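Local coordinates for putative flagellar protein FliS (Parabacteroides merdae ATCC 43184, PDB 4YOK) that is of unknown function but belongs to the DUF3823 family, pairing a prealbumin-like (transthyretin-clan) N-terminal domain with an E-set-clan C-terminal domain, at residues S10-L23 and K89-M103. Numbering follows the deposited sequence. Where two conformers were deposited one is given.
Sequences SKLVGRVTYQGQAL and KGHTEVNLEVTPYFM
V13 and T17 anchor strand 10-18 to strand 92-97 as a parallel pair in a sheet of the prealbumin-like N-terminal domain, strand 56-62 flanking the other edge of 9-18. Their amides bond to T92 O and L96 O and their carbonyls take V94 N and V98 N. R15 N makes a longer, bent bond to V94 O (3.3 Å), and a water bridges V94 O and R15 NE.

T17 OG1, set between its backbone N and carbonyl carbon (chi1 59°), receives N95 ND2 at 3.0 Å, almost in the amide plane, and donates to E97 OE2 at 2.7 Å from above the carboxylate plane. G20 N reaches the same OE2 from the opposite face, while Q19 N meets the syn lone pair of OE1. Bent at chi2 (-72°), E97 grips the type I' turn 18-21; an alanine here would probably leave the Q19 and G20 amides without these acceptors and deprive the T17 hydroxyl of its own.

On the face carrying L12, V94 and V16, L12 CD1 meets V94 CG1; past the strand end, V98 CG2 meets V16 CG1 (3.7 Å). P100 CD packs obliquely on the Y18 ring at CD1 (3.5 Å), and M103 SE makes an oblique Met-aromatic contact with this ring and touches L23 CD2. The E97 carboxylate, steadied by the T17 hydroxyl, fastens the turn, while apolar groups tie it to the linker entering strand 102-111.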
# COMPACT_ATOMS: atom_id res chain seq x y z
N SER A 10 -12.93 -21.98 5.63
CA SER A 10 -12.26 -21.83 4.35
C SER A 10 -11.36 -20.60 4.30
O SER A 10 -11.57 -19.62 5.04
CB SER A 10 -13.27 -21.75 3.21
OG SER A 10 -13.97 -22.97 3.06
N LYS A 11 -10.39 -20.66 3.39
CA LYS A 11 -9.44 -19.59 3.15
C LYS A 11 -10.01 -18.55 2.17
O LYS A 11 -10.43 -18.89 1.05
CB LYS A 11 -8.12 -20.17 2.62
CG LYS A 11 -6.96 -19.18 2.55
CD LYS A 11 -5.64 -19.94 2.41
CE LYS A 11 -4.68 -19.30 1.45
NZ LYS A 11 -3.56 -20.22 1.10
N LEU A 12 -10.08 -17.31 2.62
CA LEU A 12 -10.46 -16.17 1.79
C LEU A 12 -9.19 -15.39 1.44
O LEU A 12 -8.44 -14.99 2.34
CB LEU A 12 -11.50 -15.26 2.47
CG LEU A 12 -11.84 -13.94 1.71
CD1 LEU A 12 -12.56 -14.20 0.35
CD2 LEU A 12 -12.63 -13.01 2.58
N VAL A 13 -8.94 -15.20 0.14
CA VAL A 13 -7.77 -14.47 -0.35
C VAL A 13 -8.29 -13.29 -1.13
O VAL A 13 -9.26 -13.41 -1.86
CB VAL A 13 -6.81 -15.37 -1.20
CG1 VAL A 13 -5.68 -14.55 -1.82
CG2 VAL A 13 -6.22 -16.49 -0.35
N GLY A 14 -7.64 -12.15 -1.00
CA GLY A 14 -8.09 -10.99 -1.73
C GLY A 14 -7.02 -9.97 -2.02
O GLY A 14 -5.87 -10.11 -1.58
N ARG A 15 -7.41 -8.96 -2.79
CA ARG A 15 -6.56 -7.83 -3.16
C ARG A 15 -7.38 -6.57 -3.21
O ARG A 15 -8.52 -6.59 -3.68
CB ARG A 15 -5.96 -8.04 -4.58
CG ARG A 15 -4.77 -8.96 -4.71
CD ARG A 15 -4.54 -9.30 -6.18
NE ARG A 15 -5.73 -9.95 -6.72
CZ ARG A 15 -6.05 -10.03 -8.01
NH1 ARG A 15 -5.23 -9.54 -8.94
NH2 ARG A 15 -7.18 -10.61 -8.38
N VAL A 16 -6.79 -5.46 -2.80
CA VAL A 16 -7.35 -4.12 -3.00
C VAL A 16 -6.81 -3.67 -4.36
O VAL A 16 -5.60 -3.75 -4.59
CB VAL A 16 -6.97 -3.15 -1.86
CG1 VAL A 16 -7.48 -1.75 -2.15
CG2 VAL A 16 -7.52 -3.65 -0.53
N THR A 17 -7.69 -3.21 -5.26
CA THR A 17 -7.26 -2.86 -6.61
C THR A 17 -7.80 -1.52 -7.11
O THR A 17 -8.74 -0.97 -6.56
CB THR A 17 -7.76 -3.95 -7.62
OG1 THR A 17 -9.19 -4.02 -7.55
CG2 THR A 17 -7.11 -5.35 -7.39
N TYR A 18 -7.21 -1.03 -8.19
CA TYR A 18 -7.71 0.10 -8.94
C TYR A 18 -7.66 -0.28 -10.42
O TYR A 18 -6.58 -0.54 -10.91
CB TYR A 18 -6.95 1.41 -8.68
CG TYR A 18 -7.42 2.55 -9.57
CD1 TYR A 18 -8.75 2.97 -9.55
CD2 TYR A 18 -6.56 3.14 -10.49
CE1 TYR A 18 -9.18 4.02 -10.36
CE2 TYR A 18 -6.99 4.17 -11.33
CZ TYR A 18 -8.30 4.60 -11.27
OH TYR A 18 -8.74 5.59 -12.12
N GLN A 19 -8.81 -0.34 -11.08
CA GLN A 19 -8.95 -0.76 -12.49
C GLN A 19 -8.33 -2.15 -12.67
O GLN A 19 -7.63 -2.40 -13.64
CB GLN A 19 -8.31 0.29 -13.44
CG GLN A 19 -9.01 1.63 -13.34
CD GLN A 19 -8.55 2.62 -14.38
OE1 GLN A 19 -7.37 2.68 -14.75
NE2 GLN A 19 -9.46 3.47 -14.80
N GLY A 20 -8.56 -3.01 -11.67
CA GLY A 20 -8.06 -4.38 -11.67
C GLY A 20 -6.62 -4.61 -11.24
O GLY A 20 -6.23 -5.78 -11.08
N GLN A 21 -5.81 -3.53 -11.03
CA GLN A 21 -4.39 -3.64 -10.65
C GLN A 21 -4.21 -3.52 -9.13
O GLN A 21 -4.77 -2.61 -8.53
CB GLN A 21 -3.56 -2.57 -11.37
CG GLN A 21 -2.06 -2.88 -11.41
CD GLN A 21 -1.23 -1.77 -12.01
OE1 GLN A 21 -1.26 -0.61 -11.55
NE2 GLN A 21 -0.43 -2.10 -13.01
N ALA A 22 -3.44 -4.44 -8.51
CA ALA A 22 -3.21 -4.42 -7.05
C ALA A 22 -2.43 -3.17 -6.65
O ALA A 22 -1.61 -2.67 -7.41
CB ALA A 22 -2.49 -5.68 -6.58
N LEU A 23 -2.81 -2.59 -5.54
CA LEU A 23 -2.16 -1.38 -5.04
C LEU A 23 -0.99 -1.76 -4.19
O LEU A 23 -1.04 -2.78 -3.49
CB LEU A 23 -3.16 -0.55 -4.22
CG LEU A 23 -4.41 -0.04 -4.94
CD1 LEU A 23 -5.16 0.91 -4.04
CD2 LEU A 23 -4.06 0.60 -6.29
N LYS A 89 -17.30 -20.23 0.41
CA LYS A 89 -17.60 -21.67 0.37
C LYS A 89 -16.41 -22.29 -0.34
O LYS A 89 -16.22 -22.07 -1.54
CB LYS A 89 -18.96 -21.94 -0.31
CG LYS A 89 -19.25 -23.42 -0.65
CD LYS A 89 -19.39 -24.33 0.57
CE LYS A 89 -19.44 -25.80 0.20
NZ LYS A 89 -18.11 -26.32 -0.24
N GLY A 90 -15.54 -22.96 0.43
CA GLY A 90 -14.30 -23.50 -0.10
C GLY A 90 -13.33 -22.36 -0.35
O GLY A 90 -13.67 -21.21 -0.06
N HIS A 91 -12.13 -22.65 -0.85
CA HIS A 91 -11.14 -21.60 -1.15
C HIS A 91 -11.78 -20.56 -2.08
O HIS A 91 -12.31 -20.93 -3.13
CB HIS A 91 -9.90 -22.24 -1.79
CG HIS A 91 -8.74 -21.30 -1.91
ND1 HIS A 91 -7.74 -21.26 -0.96
CD2 HIS A 91 -8.47 -20.39 -2.87
CE1 HIS A 91 -6.89 -20.34 -1.37
NE2 HIS A 91 -7.29 -19.78 -2.51
N THR A 92 -11.80 -19.27 -1.66
CA THR A 92 -12.44 -18.20 -2.42
C THR A 92 -11.52 -17.00 -2.58
O THR A 92 -10.75 -16.66 -1.66
CB THR A 92 -13.76 -17.80 -1.71
OG1 THR A 92 -14.59 -18.95 -1.58
CG2 THR A 92 -14.56 -16.71 -2.43
N GLU A 93 -11.58 -16.35 -3.75
CA GLU A 93 -10.76 -15.16 -4.02
C GLU A 93 -11.64 -14.01 -4.48
O GLU A 93 -12.56 -14.22 -5.27
CB GLU A 93 -9.67 -15.46 -5.07
CG GLU A 93 -8.67 -16.52 -4.66
CD GLU A 93 -7.75 -17.05 -5.74
OE1 GLU A 93 -7.74 -16.48 -6.86
OE2 GLU A 93 -7.03 -18.04 -5.47
N VAL A 94 -11.35 -12.81 -3.99
CA VAL A 94 -12.12 -11.62 -4.32
C VAL A 94 -11.18 -10.41 -4.50
O VAL A 94 -10.01 -10.46 -4.12
CB VAL A 94 -13.17 -11.38 -3.17
CG1 VAL A 94 -12.50 -10.98 -1.84
CG2 VAL A 94 -14.22 -10.36 -3.58
N ASN A 95 -11.68 -9.35 -5.14
CA ASN A 95 -10.94 -8.10 -5.18
C ASN A 95 -11.86 -7.00 -4.66
O ASN A 95 -13.09 -7.15 -4.69
CB ASN A 95 -10.34 -7.77 -6.55
CG ASN A 95 -11.36 -7.31 -7.57
OD1 ASN A 95 -12.30 -8.03 -7.87
ND2 ASN A 95 -11.19 -6.12 -8.10
N LEU A 96 -11.28 -5.92 -4.18
CA LEU A 96 -12.06 -4.78 -3.72
C LEU A 96 -11.55 -3.53 -4.44
O LEU A 96 -10.39 -3.19 -4.29
CB LEU A 96 -11.98 -4.63 -2.19
CG LEU A 96 -12.65 -3.39 -1.59
CD1 LEU A 96 -14.18 -3.45 -1.74
CD2 LEU A 96 -12.22 -3.18 -0.13
N GLU A 97 -12.42 -2.90 -5.26
CA GLU A 97 -12.10 -1.69 -6.03
C GLU A 97 -12.24 -0.45 -5.18
O GLU A 97 -13.26 -0.25 -4.49
CB GLU A 97 -13.02 -1.53 -7.26
CG GLU A 97 -12.58 -2.29 -8.49
CD GLU A 97 -11.36 -1.73 -9.22
OE1 GLU A 97 -11.37 -0.55 -9.62
OE2 GLU A 97 -10.42 -2.52 -9.43
N VAL A 98 -11.19 0.38 -5.19
CA VAL A 98 -11.17 1.66 -4.46
C VAL A 98 -10.77 2.79 -5.44
O VAL A 98 -10.41 2.51 -6.59
CB VAL A 98 -10.23 1.60 -3.24
CG1 VAL A 98 -10.70 0.52 -2.24
CG2 VAL A 98 -8.76 1.40 -3.66
N THR A 99 -10.83 4.05 -4.98
CA THR A 99 -10.43 5.19 -5.82
C THR A 99 -9.24 5.88 -5.18
O THR A 99 -9.44 6.72 -4.30
CB THR A 99 -11.58 6.18 -6.08
OG1 THR A 99 -12.72 5.44 -6.51
CG2 THR A 99 -11.18 7.23 -7.14
N PRO A 100 -8.00 5.51 -5.58
CA PRO A 100 -6.81 6.16 -4.99
C PRO A 100 -6.76 7.65 -5.34
O PRO A 100 -7.28 8.04 -6.38
CB PRO A 100 -5.63 5.42 -5.64
CG PRO A 100 -6.21 4.18 -6.28
CD PRO A 100 -7.63 4.52 -6.61
N TYR A 101 -6.11 8.47 -4.49
CA TYR A 101 -5.93 9.91 -4.79
C TYR A 101 -4.95 10.05 -5.94
O TYR A 101 -5.17 10.82 -6.87
CB TYR A 101 -5.40 10.63 -3.54
CG TYR A 101 -6.39 10.67 -2.41
CD1 TYR A 101 -7.59 11.37 -2.54
CD2 TYR A 101 -6.17 9.95 -1.24
CE1 TYR A 101 -8.54 11.36 -1.52
CE2 TYR A 101 -7.09 9.98 -0.19
CZ TYR A 101 -8.27 10.69 -0.33
OH TYR A 101 -9.21 10.72 0.67
N PHE A 102 -3.86 9.27 -5.88
CA PHE A 102 -2.76 9.25 -6.84
C PHE A 102 -2.31 7.84 -7.17
O PHE A 102 -2.47 6.92 -6.38
CB PHE A 102 -1.53 10.02 -6.28
CG PHE A 102 -1.82 11.47 -6.00
CD1 PHE A 102 -1.85 12.41 -7.03
CD2 PHE A 102 -2.12 11.90 -4.70
CE1 PHE A 102 -2.18 13.75 -6.77
CE2 PHE A 102 -2.43 13.24 -4.44
CZ PHE A 102 -2.48 14.15 -5.49
N MSE A 103 -1.73 7.68 -8.36
CA MSE A 103 -1.10 6.44 -8.80
C MSE A 103 0.33 6.80 -9.23
O MSE A 103 0.56 7.84 -9.83
CB MSE A 103 -1.88 5.74 -9.94
CG MSE A 103 -3.22 5.15 -9.50
SE MSE A 103 -3.06 3.58 -8.28
CE MSE A 103 -2.34 2.32 -9.58
O HOH W 1 -7.97 -11.33 -5.77